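Local coordinates for putative chromatin binding protein (Chaetomium thermophilum, PDB 6QP0) that acts as Kti12, a tRNA-dependent ATPase essential for tRNA modification by Elongator, represented here by its nucleotide-binding P-loop domain, at residues A[15-18]-A[19-23]; A[23-26]-A[27-30]; A[134-137]-A[138-141]; A[240-243]-A[244-248]. One frame throughout, in Å; residues are numbered along the deposited sequence.

Contact 1: residues A[15-18]-A[19-23]; sequences KTTR and ARQLY. With MG (magnesium ion), chain D; ADP (adenosine-5'-diphosphate), chain B; AF3 (aluminum fluoride), chain C.
T16 and R20 sit one helical turn apart, and the methyl of T16 settles over a face of the R20 guanidinium, with T16 CG2 3.6 Å from R20 NE. The NH2 of R20 goes on to a salt bridge with D199. The two branches of T16 divide the work. OG1 lies beside the backbone N (chi1 -52°) and binds the magnesium ion at 2.0 Å, whereas CG2, anti to that N, is turned to R20. D130 is the other protein residue of the metal site. This is the Walker A end of a P-loop domain, where the first helical turn grips the phosphates. K15 bends late in its chain to put NZ 2.5 Å from ADP O3B. The same NZ lies 3.0 Å from F3 of the aluminum fluoride, a stand-in for the transferred phosphate. T17 N donates to ADP O2A at 2.7 Å. R18 and Q21 cross with their guanidinium and amide planes 63° apart. OE1 of Q21 meets the guanidinium in plane, at its edge, through a weak bond from R18 NH1 (3.1 Å), while adenine N6 lies over a face of the same group and T240 packs against the R18 side chain.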
loop_
_atom_site.group_PDB
_atom_site.type_symbol
_atom_site.label_atom_id
_atom_site.label_comp_id
_atom_site.label_asym_id
_atom_site.label_seq_id
_atom_site.Cartn_x
_atom_site.Cartn_y
_atom_site.Cartn_z
ATOM N N LYS A 15 -6.132 4.284 -0.492
ATOM C CA LYS A 15 -5.046 3.660 0.255
ATOM C C LYS A 15 -4.582 4.558 1.395
ATOM O O LYS A 15 -4.555 4.146 2.561
ATOM C CB LYS A 15 -3.882 3.341 -0.686
ATOM C CG LYS A 15 -4.184 2.262 -1.713
ATOM C CD LYS A 15 -3.009 2.049 -2.660
ATOM C CE LYS A 15 -3.216 2.765 -3.987
ATOM N NZ LYS A 15 -3.469 4.223 -3.820
ATOM N N THR A 16 -4.205 5.799 1.073
ATOM C CA THR A 16 -3.684 6.703 2.093
ATOM C C THR A 16 -4.714 6.939 3.191
ATOM O O THR A 16 -4.372 6.977 4.378
ATOM C CB THR A 16 -3.266 8.031 1.458
ATOM O OG1 THR A 16 -2.394 7.784 0.347
ATOM C CG2 THR A 16 -2.550 8.907 2.473
ATOM N N THR A 17 -5.985 7.090 2.813
ATOM C CA THR A 17 -7.027 7.344 3.800
ATOM C C THR A 17 -7.161 6.173 4.765
ATOM O O THR A 17 -7.199 6.361 5.987
ATOM C CB THR A 17 -8.351 7.620 3.089
ATOM O OG1 THR A 17 -8.115 8.486 1.971
ATOM C CG2 THR A 17 -9.341 8.282 4.037
ATOM N N ARG A 18 -7.225 4.949 4.234
ATOM C CA ARG A 18 -7.297 3.774 5.095
ATOM C C ARG A 18 -5.994 3.549 5.853
ATOM O O ARG A 18 -6.018 3.096 7.003
ATOM C CB ARG A 18 -7.645 2.537 4.268
ATOM C CG ARG A 18 -9.107 2.105 4.353
ATOM C CD ARG A 18 -10.060 3.173 3.836
ATOM N NE ARG A 18 -11.394 2.630 3.588
ATOM C CZ ARG A 18 -12.315 2.431 4.527
ATOM N NH1 ARG A 18 -12.059 2.724 5.795
ATOM N NH2 ARG A 18 -13.497 1.931 4.197
ATOM N N ALA A 19 -4.850 3.853 5.232
ATOM C CA ALA A 19 -3.569 3.652 5.904
ATOM C C ALA A 19 -3.451 4.532 7.142
ATOM O O ALA A 19 -2.929 4.097 8.176
ATOM C CB ALA A 19 -2.419 3.930 4.936
ATOM N N ARG A 20 -3.922 5.778 7.057
ATOM C CA ARG A 20 -3.932 6.647 8.228
ATOM C C ARG A 20 -4.768 6.038 9.345
ATOM O O ARG A 20 -4.325 5.957 10.497
ATOM C CB ARG A 20 -4.464 8.029 7.849
ATOM C CG ARG A 20 -3.544 8.820 6.936
ATOM C CD ARG A 20 -4.280 9.978 6.280
ATOM N NE ARG A 20 -3.402 10.777 5.432
ATOM C CZ ARG A 20 -3.828 11.659 4.532
ATOM N NH1 ARG A 20 -5.127 11.853 4.350
ATOM N NH2 ARG A 20 -2.952 12.342 3.808
ATOM N N GLN A 21 -5.989 5.602 9.017
ATOM C CA GLN A 21 -6.847 4.964 10.009
ATOM C C GLN A 21 -6.154 3.768 10.647
ATOM O O GLN A 21 -6.196 3.596 11.873
ATOM C CB GLN A 21 -8.160 4.532 9.352
ATOM C CG GLN A 21 -8.937 5.669 8.706
ATOM C CD GLN A 21 -10.161 5.186 7.947
ATOM O OE1 GLN A 21 -10.632 4.066 8.151
ATOM N NE2 GLN A 21 -10.678 6.030 7.062
ATOM N N LEU A 22 -5.511 2.931 9.833
ATOM C CA LEU A 22 -4.786 1.787 10.372
ATOM C C LEU A 22 -3.695 2.236 11.334
ATOM O O LEU A 22 -3.525 1.649 12.410
ATOM C CB LEU A 22 -4.189 0.966 9.231
ATOM C CG LEU A 22 -3.509 -0.346 9.625
ATOM C CD1 LEU A 22 -4.522 -1.350 10.143
ATOM C CD2 LEU A 22 -2.741 -0.919 8.444
ATOM N N TYR A 23 -2.939 3.274 10.963
ATOM C CA TYR A 23 -1.903 3.800 11.846
ATOM C C TYR A 23 -2.495 4.223 13.183
ATOM O O TYR A 23 -2.045 3.775 14.245
ATOM C CB TYR A 23 -1.196 4.980 11.171
ATOM C CG TYR A 23 -0.041 5.560 11.961
ATOM C CD1 TYR A 23 -0.264 6.417 13.034
ATOM C CD2 TYR A 23 1.273 5.266 11.620
ATOM C CE1 TYR A 23 0.790 6.951 13.752
ATOM C CE2 TYR A 23 2.332 5.798 12.331
ATOM C CZ TYR A 23 2.087 6.639 13.394
ATOM O OH TYR A 23 3.142 7.165 14.102
HETATM MG MG MG D . -1.564 6.643 -1.096
HETATM P PB ADP B . -4.919 7.185 -2.689
HETATM O O1B ADP B . -3.834 7.870 -1.888
HETATM O O2B ADP B . -4.659 7.368 -4.158
HETATM O O3B ADP B . -4.939 5.709 -2.373
HETATM P PA ADP B . -6.742 8.720 -0.980
HETATM O O1A ADP B . -5.858 9.943 -0.927
HETATM O O2A ADP B . -6.526 7.868 0.251
HETATM O O3A ADP B . -6.394 7.852 -2.341
HETATM O "O5'" ADP B . -8.328 9.201 -1.080
HETATM C "C5'" ADP B . -8.777 9.727 -2.314
HETATM C "C4'" ADP B . -9.888 10.548 -2.125
HETATM O "O4'" ADP B . -11.126 9.709 -1.920
HETATM C "C3'" ADP B . -9.735 11.429 -0.795
HETATM O "O3'" ADP B . -10.340 12.787 -1.005
HETATM C "C2'" ADP B . -10.356 10.813 0.082
HETATM O "O2'" ADP B . -11.011 11.777 0.997
HETATM C "C1'" ADP B . -11.505 9.890 -0.685
HETATM N N9 ADP B . -11.590 8.628 -0.034
HETATM C C8 ADP B . -10.720 7.630 0.118
HETATM N N7 ADP B . -11.336 6.679 0.829
HETATM C C5 ADP B . -12.580 7.105 1.105
HETATM C C6 ADP B . -13.619 6.523 1.799
HETATM N N6 ADP B . -14.145 5.396 2.562
HETATM N N1 ADP B . -14.770 7.159 1.936
HETATM C C2 ADP B . -14.932 8.388 1.393
HETATM N N3 ADP B . -13.916 8.968 0.710
HETATM C C4 ADP B . -12.743 8.318 0.571
HETATM AL AL AF3 C . -2.569 8.019 -4.329
HETATM F F1 AF3 C . -1.787 7.639 -2.856
HETATM F F2 AF3 C . -3.236 9.576 -4.556
HETATM F F3 AF3 C . -3.100 6.754 -5.344
HETATM O O HOH W 1 -0.287 8.568 -1.069
#

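Contact 2: residues A[23-26]-A[27-30]; sequences YAYL and EERI
R29 runs alongside Y25, one turn on in helix 15-31, the helix that follows the P-loop and packs on the parallel sheet. R29 starts at CB, 3.6 Å from Y25 O, the carbonyl to which its own backbone N is bonded. CG is anti to the backbone N (chi1 -170°), and a bend at chi2 then swings the chain alongside the tyrosine. At the tip, R29 NH1 comes within 2.7 Å of Y25 OH, which meets the guanidinium at its edge, the ring and guanidinium planes being 84° apart. That approach is too badly angled for a hydrogen bond. Both groups instead turn to D245 OD1, which receives a salt bridge from R29 NH1 and a hydrogen bond from Y25 OH, and W248 adds a cation-pi contact to R29. A neighbouring acid takes the less common rotamer: E28 CG stands between the backbone N and the carbonyl carbon, 3.2 Å from Y25 O, and its OE1 forms a salt bridge with R241. Further round the helix, the E27 carboxylate crosses the Y23 ring obliquely, with E27 OE2 3.8 Å from Y23 CE1. L26 and I30 turn their side chains to strands 72-77 and 125-130; L26 O accepts the bond of I30 N at 3.1 Å and is bordered by I30 CG1 at 3.0 Å.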
loop_
_atom_site.group_PDB
_atom_site.type_symbol
_atom_site.label_atom_id
_atom_site.label_comp_id
_atom_site.label_asym_id
_atom_site.label_seq_id
_atom_site.Cartn_x
_atom_site.Cartn_y
_atom_site.Cartn_z
ATOM N N TYR A 23 -2.939 3.274 10.963
ATOM C CA TYR A 23 -1.903 3.800 11.846
ATOM C C TYR A 23 -2.495 4.223 13.183
ATOM O O TYR A 23 -2.045 3.775 14.245
ATOM C CB TYR A 23 -1.196 4.980 11.171
ATOM C CG TYR A 23 -0.041 5.560 11.961
ATOM C CD1 TYR A 23 -0.264 6.417 13.034
ATOM C CD2 TYR A 23 1.273 5.266 11.620
ATOM C CE1 TYR A 23 0.790 6.951 13.752
ATOM C CE2 TYR A 23 2.332 5.798 12.331
ATOM C CZ TYR A 23 2.087 6.639 13.394
ATOM O OH TYR A 23 3.142 7.165 14.102
ATOM N N ALA A 24 -3.510 5.091 13.152
ATOM C CA ALA A 24 -4.156 5.526 14.384
ATOM C C ALA A 24 -4.642 4.337 15.200
ATOM O O ALA A 24 -4.460 4.293 16.421
ATOM C CB ALA A 24 -5.317 6.469 14.065
ATOM N N TYR A 25 -5.264 3.357 14.539
ATOM C CA TYR A 25 -5.686 2.148 15.239
ATOM C C TYR A 25 -4.492 1.446 15.874
ATOM O O TYR A 25 -4.502 1.133 17.069
ATOM C CB TYR A 25 -6.408 1.206 14.274
ATOM C CG TYR A 25 -6.668 -0.165 14.854
ATOM C CD1 TYR A 25 -5.713 -1.173 14.763
ATOM C CD2 TYR A 25 -7.864 -0.454 15.494
ATOM C CE1 TYR A 25 -5.944 -2.424 15.295
ATOM C CE2 TYR A 25 -8.102 -1.703 16.027
ATOM C CZ TYR A 25 -7.140 -2.684 15.925
ATOM O OH TYR A 25 -7.372 -3.932 16.454
ATOM N N LEU A 26 -3.452 1.180 15.084
ATOM C CA LEU A 26 -2.276 0.506 15.618
ATOM C C LEU A 26 -1.581 1.331 16.689
ATOM O O LEU A 26 -0.871 0.764 17.527
ATOM C CB LEU A 26 -1.307 0.183 14.483
ATOM C CG LEU A 26 -1.826 -0.856 13.488
ATOM C CD1 LEU A 26 -0.942 -0.900 12.255
ATOM C CD2 LEU A 26 -1.910 -2.231 14.134
ATOM N N GLU A 27 -1.770 2.651 16.691
ATOM C CA GLU A 27 -1.163 3.479 17.726
ATOM C C GLU A 27 -1.858 3.273 19.067
ATOM O O GLU A 27 -1.193 3.135 20.101
ATOM C CB GLU A 27 -1.205 4.948 17.313
ATOM C CG GLU A 27 -0.214 5.830 18.052
ATOM C CD GLU A 27 -0.139 7.230 17.473
ATOM O OE1 GLU A 27 -1.186 7.748 17.033
ATOM O OE2 GLU A 27 0.969 7.806 17.450
ATOM N N GLU A 28 -3.195 3.240 19.074
ATOM C CA GLU A 28 -3.914 2.998 20.321
ATOM C C GLU A 28 -3.656 1.587 20.832
ATOM O O GLU A 28 -3.570 1.365 22.045
ATOM C CB GLU A 28 -5.416 3.229 20.127
ATOM C CG GLU A 28 -6.195 2.003 19.659
ATOM C CD GLU A 28 -7.650 2.309 19.339
ATOM O OE1 GLU A 28 -8.523 2.024 20.185
ATOM O OE2 GLU A 28 -7.919 2.837 18.239
ATOM N N ARG A 29 -3.518 0.621 19.922
ATOM C CA ARG A 29 -3.372 -0.772 20.333
ATOM C C ARG A 29 -1.985 -1.040 20.904
ATOM O O ARG A 29 -1.836 -1.829 21.842
ATOM C CB ARG A 29 -3.657 -1.697 19.152
ATOM C CG ARG A 29 -3.776 -3.170 19.515
ATOM C CD ARG A 29 -4.986 -3.443 20.397
ATOM N NE ARG A 29 -5.196 -4.873 20.603
ATOM C CZ ARG A 29 -5.817 -5.674 19.740
ATOM N NH1 ARG A 29 -6.293 -5.190 18.601
ATOM N NH2 ARG A 29 -5.959 -6.963 20.017
ATOM N N ILE A 30 -0.951 -0.396 20.352
ATOM C CA ILE A 30 0.403 -0.590 20.865
ATOM C C ILE A 30 0.535 0.015 22.258
ATOM O O ILE A 30 1.123 -0.593 23.160
ATOM C CB ILE A 30 1.433 0.003 19.888
ATOM C CG1 ILE A 30 1.438 -0.798 18.584
ATOM C CG2 ILE A 30 2.813 0.014 20.521
ATOM C CD1 ILE A 30 2.157 -0.109 17.443
#

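Contact 3: residues A[134-137]-A[138-141]; sequences YIKG and WRYQ
R139 folds back over the N-terminal turn of helix 136-148, the helix that follows strand 125-130 in this P-loop domain, and its guanidinium lies with one face over the I135 carbonyl and K136. A bend at chi3 (-64°) brings the group round, so that NH2 rests 3.3 Å from K136 CG and NH1 3.5 Å from Y134 C. R139 N bonds I135 O (2.8 Å), as expected with I135 at the N-cap position. On the next flank, I135 and W138 meet CB to CB at 3.9 Å, and the indole runs on from there toward helix 106-120. A second shell fixes these groups. D225 forms a salt bridge with R139 NE, N133 O accepts from NH1 and E216 O from NH2, leaving the guanidinium held on all three nitrogens. N133 also takes W138 NE1 through OD1, while E216 OE1 accepts the amide of K136 in the first turn. Y134 OH is engaged by E106 and R214. Y140 carries the helix surface on to W224, which it meets edge-to-face. One residue further, Q141 N bonds G137 O at 2.8 Å and Q141 CG lies 3.3 Å from the same oxygen.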
loop_
_atom_site.group_PDB
_atom_site.type_symbol
_atom_site.label_atom_id
_atom_site.label_comp_id
_atom_site.label_asym_id
_atom_site.label_seq_id
_atom_site.Cartn_x
_atom_site.Cartn_y
_atom_site.Cartn_z
ATOM N N TYR A 134 0.708 -3.251 -6.772
ATOM C CA TYR A 134 -0.303 -3.869 -7.616
ATOM C C TYR A 134 0.191 -5.085 -8.386
ATOM O O TYR A 134 -0.581 -5.658 -9.162
ATOM C CB TYR A 134 -0.849 -2.835 -8.609
ATOM C CG TYR A 134 0.144 -2.434 -9.679
ATOM C CD1 TYR A 134 1.043 -1.396 -9.470
ATOM C CD2 TYR A 134 0.179 -3.092 -10.900
ATOM C CE1 TYR A 134 1.950 -1.029 -10.447
ATOM C CE2 TYR A 134 1.079 -2.734 -11.880
ATOM C CZ TYR A 134 1.963 -1.703 -11.650
ATOM O OH TYR A 134 2.856 -1.350 -12.634
ATOM N N ILE A 135 1.441 -5.494 -8.202
ATOM C CA ILE A 135 2.016 -6.611 -8.943
ATOM C C ILE A 135 2.197 -7.783 -7.990
ATOM O O ILE A 135 2.745 -7.620 -6.892
ATOM C CB ILE A 135 3.351 -6.228 -9.604
ATOM C CG1 ILE A 135 3.186 -4.954 -10.437
ATOM C CG2 ILE A 135 3.851 -7.372 -10.477
ATOM C CD1 ILE A 135 4.486 -4.396 -10.975
ATOM N N LYS A 136 1.733 -8.964 -8.409
ATOM C CA LYS A 136 1.885 -10.158 -7.585
ATOM C C LYS A 136 3.353 -10.445 -7.300
ATOM O O LYS A 136 3.720 -10.780 -6.167
ATOM C CB LYS A 136 1.227 -11.356 -8.272
ATOM C CG LYS A 136 -0.285 -11.245 -8.382
ATOM C CD LYS A 136 -0.882 -12.411 -9.153
ATOM C CE LYS A 136 -2.392 -12.261 -9.299
ATOM N NZ LYS A 136 -3.006 -13.397 -10.043
ATOM N N GLY A 137 4.209 -10.323 -8.316
ATOM C CA GLY A 137 5.632 -10.516 -8.093
ATOM C C GLY A 137 6.186 -9.567 -7.049
ATOM O O GLY A 137 6.911 -9.975 -6.139
ATOM N N TRP A 138 5.850 -8.280 -7.167
ATOM C CA TRP A 138 6.288 -7.310 -6.171
ATOM C C TRP A 138 5.755 -7.675 -4.791
ATOM O O TRP A 138 6.499 -7.672 -3.803
ATOM C CB TRP A 138 5.844 -5.906 -6.583
ATOM C CG TRP A 138 5.986 -4.875 -5.510
ATOM C CD1 TRP A 138 4.996 -4.097 -4.991
ATOM C CD2 TRP A 138 7.186 -4.512 -4.816
ATOM N NE1 TRP A 138 5.502 -3.266 -4.023
ATOM C CE2 TRP A 138 6.845 -3.501 -3.895
ATOM C CE3 TRP A 138 8.516 -4.938 -4.888
ATOM C CZ2 TRP A 138 7.783 -2.913 -3.051
ATOM C CZ3 TRP A 138 9.446 -4.352 -4.049
ATOM C CH2 TRP A 138 9.076 -3.351 -3.142
ATOM N N ARG A 139 4.464 -8.010 -4.706
ATOM C CA ARG A 139 3.906 -8.457 -3.435
ATOM C C ARG A 139 4.596 -9.724 -2.945
ATOM O O ARG A 139 4.674 -9.960 -1.735
ATOM C CB ARG A 139 2.399 -8.687 -3.566
ATOM C CG ARG A 139 1.573 -7.407 -3.699
ATOM C CD ARG A 139 0.083 -7.663 -3.445
ATOM N NE ARG A 139 -0.510 -8.560 -4.437
ATOM C CZ ARG A 139 -1.165 -8.161 -5.525
ATOM N NH1 ARG A 139 -1.330 -6.870 -5.783
ATOM N NH2 ARG A 139 -1.663 -9.062 -6.361
ATOM N N TYR A 140 5.106 -10.548 -3.867
ATOM C CA TYR A 140 5.848 -11.735 -3.461
ATOM C C TYR A 140 7.215 -11.362 -2.902
ATOM O O TYR A 140 7.690 -11.985 -1.944
ATOM C CB TYR A 140 5.999 -12.696 -4.639
ATOM C CG TYR A 140 6.859 -13.899 -4.324
ATOM C CD1 TYR A 140 6.333 -14.996 -3.656
ATOM C CD2 TYR A 140 8.201 -13.937 -4.692
ATOM C CE1 TYR A 140 7.115 -16.096 -3.362
ATOM C CE2 TYR A 140 8.989 -15.034 -4.403
ATOM C CZ TYR A 140 8.441 -16.110 -3.737
ATOM O OH TYR A 140 9.218 -17.207 -3.444
ATOM N N GLN A 141 7.866 -10.352 -3.487
ATOM C CA GLN A 141 9.126 -9.868 -2.936
ATOM C C GLN A 141 8.932 -9.374 -1.509
ATOM O O GLN A 141 9.712 -9.707 -0.608
ATOM C CB GLN A 141 9.697 -8.749 -3.810
ATOM C CG GLN A 141 9.973 -9.130 -5.257
ATOM C CD GLN A 141 10.557 -7.973 -6.057
ATOM O OE1 GLN A 141 11.295 -7.145 -5.522
ATOM N NE2 GLN A 141 10.218 -7.907 -7.340
#

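Contact 4: residues A[240-243]-A[244-248]; sequences TRQV and FDKIW
With chi1 at -70°, F244 carries CG beside its backbone N, and the small second torsion then lays the ring over the carbonyl of T240: the oxygen sits above one face, offset toward the rim, 3.4 Å from F244 CG. The same T240 O accepts the backbone bond from F244 N at 3.0 Å. The ring also packs on L22 and meets the Y25 ring. In D245 a similar first torsion (-80°), together with chi2, brings OD2 to within 2.7 Å of R241 O. R241 crosses D245 with guanidinium and carboxylate planes 47° apart. D245 OD2 lies near the guanidinium plane, at its edge, but 4.5 Å from R241 NE, beyond salt-bridge range. Both charges have their closer partners on helix 15-31, E28 for the arginine and Y25 and R29 for the aspartate. Helix 237-250 is the last helix of the modelled chain. It follows strand 228-231, one of the two edge strands of the parallel sheet, and packs against helix 15-31, the P-loop helix. On its sheet-facing side, V243 and I247 cross, V243 CG1 meeting I247 CD1 at 4.0 Å; V243 also touches F229 and L231, and I247 reaches C154 and L156 of strand 153-158. Toward the exposed surface, Q242 and K246 run next to each other, and K246 brings NZ 3.7 Å from Q242 NE2.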
loop_
_atom_site.group_PDB
_atom_site.type_symbol
_atom_site.label_atom_id
_atom_site.label_comp_id
_atom_site.label_asym_id
_atom_site.label_seq_id
_atom_site.Cartn_x
_atom_site.Cartn_y
_atom_site.Cartn_z
ATOM N N THR A 240 -14.582 -1.570 9.492
ATOM C CA THR A 240 -13.150 -1.305 9.399
ATOM C C THR A 240 -12.442 -1.724 10.683
ATOM O O THR A 240 -11.382 -2.358 10.646
ATOM C CB THR A 240 -12.890 0.179 9.126
ATOM O OG1 THR A 240 -13.284 0.943 10.272
ATOM C CG2 THR A 240 -13.654 0.663 7.899
ATOM N N ARG A 241 -13.020 -1.367 11.838
ATOM C CA ARG A 241 -12.436 -1.746 13.121
ATOM C C ARG A 241 -12.350 -3.260 13.276
ATOM O O ARG A 241 -11.416 -3.762 13.913
ATOM C CB ARG A 241 -13.254 -1.143 14.269
ATOM C CG ARG A 241 -12.753 -1.459 15.689
ATOM C CD ARG A 241 -11.497 -0.668 16.061
ATOM N NE ARG A 241 -11.356 -0.497 17.510
ATOM C CZ ARG A 241 -11.326 0.677 18.145
ATOM N NH1 ARG A 241 -11.410 1.819 17.468
ATOM N NH2 ARG A 241 -11.199 0.706 19.466
ATOM N N GLN A 242 -13.307 -4.006 12.713
ATOM C CA GLN A 242 -13.254 -5.461 12.814
ATOM C C GLN A 242 -12.113 -6.030 11.976
ATOM O O GLN A 242 -11.425 -6.963 12.409
ATOM C CB GLN A 242 -14.585 -6.080 12.386
ATOM C CG GLN A 242 -14.730 -7.525 12.835
ATOM C CD GLN A 242 -16.096 -8.111 12.548
ATOM O OE1 GLN A 242 -16.949 -7.471 11.934
ATOM N NE2 GLN A 242 -16.312 -9.342 12.995
ATOM N N VAL A 243 -11.899 -5.491 10.772
ATOM C CA VAL A 243 -10.771 -5.924 9.955
ATOM C C VAL A 243 -9.452 -5.658 10.682
ATOM O O VAL A 243 -8.566 -6.516 10.729
ATOM C CB VAL A 243 -10.785 -5.225 8.584
ATOM C CG1 VAL A 243 -9.548 -5.631 7.779
ATOM C CG2 VAL A 243 -12.059 -5.534 7.824
ATOM N N PHE A 244 -9.302 -4.448 11.229
ATOM C CA PHE A 244 -8.044 -4.081 11.874
ATOM C C PHE A 244 -7.691 -5.053 12.997
ATOM O O PHE A 244 -6.511 -5.361 13.212
ATOM C CB PHE A 244 -8.123 -2.653 12.418
ATOM C CG PHE A 244 -8.147 -1.586 11.355
ATOM C CD1 PHE A 244 -7.848 -1.880 10.034
ATOM C CD2 PHE A 244 -8.462 -0.281 11.685
ATOM C CE1 PHE A 244 -7.868 -0.895 9.068
ATOM C CE2 PHE A 244 -8.484 0.706 10.724
ATOM C CZ PHE A 244 -8.186 0.400 9.415
ATOM N N ASP A 245 -8.699 -5.539 13.732
ATOM C CA ASP A 245 -8.443 -6.488 14.812
ATOM C C ASP A 245 -7.902 -7.808 14.269
ATOM O O ASP A 245 -6.999 -8.408 14.867
ATOM C CB ASP A 245 -9.724 -6.724 15.619
ATOM C CG ASP A 245 -10.006 -5.611 16.622
ATOM O OD1 ASP A 245 -9.290 -5.523 17.643
ATOM O OD2 ASP A 245 -10.940 -4.816 16.386
ATOM N N LYS A 246 -8.446 -8.283 13.145
ATOM C CA LYS A 246 -7.931 -9.504 12.536
ATOM C C LYS A 246 -6.522 -9.287 11.994
ATOM O O LYS A 246 -5.684 -10.197 12.049
ATOM C CB LYS A 246 -8.878 -9.979 11.433
ATOM C CG LYS A 246 -10.234 -10.479 11.934
ATOM C CD LYS A 246 -11.309 -10.279 10.875
ATOM C CE LYS A 246 -12.631 -10.944 11.242
ATOM N NZ LYS A 246 -12.994 -10.843 12.686
ATOM N N ILE A 247 -6.235 -8.088 11.476
ATOM C CA ILE A 247 -4.861 -7.757 11.109
ATOM C C ILE A 247 -3.956 -7.858 12.332
ATOM O O ILE A 247 -2.853 -8.411 12.265
ATOM C CB ILE A 247 -4.778 -6.355 10.474
ATOM C CG1 ILE A 247 -5.575 -6.285 9.169
ATOM C CG2 ILE A 247 -3.312 -5.985 10.231
ATOM C CD1 ILE A 247 -5.721 -4.877 8.608
ATOM N N TRP A 248 -4.414 -7.333 13.472
ATOM C CA TRP A 248 -3.595 -7.365 14.677
ATOM C C TRP A 248 -3.346 -8.797 15.131
ATOM O O TRP A 248 -2.207 -9.182 15.420
ATOM C CB TRP A 248 -4.261 -6.562 15.791
ATOM C CG TRP A 248 -3.447 -6.528 17.039
ATOM C CD1 TRP A 248 -3.536 -7.380 18.101
ATOM C CD2 TRP A 248 -2.406 -5.598 17.356
ATOM N NE1 TRP A 248 -2.618 -7.034 19.062
ATOM C CE2 TRP A 248 -1.911 -5.944 18.629
ATOM C CE3 TRP A 248 -1.846 -4.505 16.688
ATOM C CZ2 TRP A 248 -0.884 -5.234 19.248
ATOM C CZ3 TRP A 248 -0.828 -3.802 17.304
ATOM C CH2 TRP A 248 -0.357 -4.169 18.571
#

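In the fold
Four contacts, each local, along or at the start of a helix, close no long loops, and none nests within or crosses another. Along the chain, contact 1 begins at the nucleotide and hands over to contact 2 at Y23, so the two run in sequence down helix 15-31. Contact 3 comes next, at the start of helix 136-148, its centre about 20 Å from that of contact 1 and across the chain's centre from it. Contact 4, on helix 237-250, packs back against the first helix. R18 and L22 of contact 1 pack on T240, F244 and I247, and contact 2 adds its charged side chains to the same interface, tying the last modelled helix to the first.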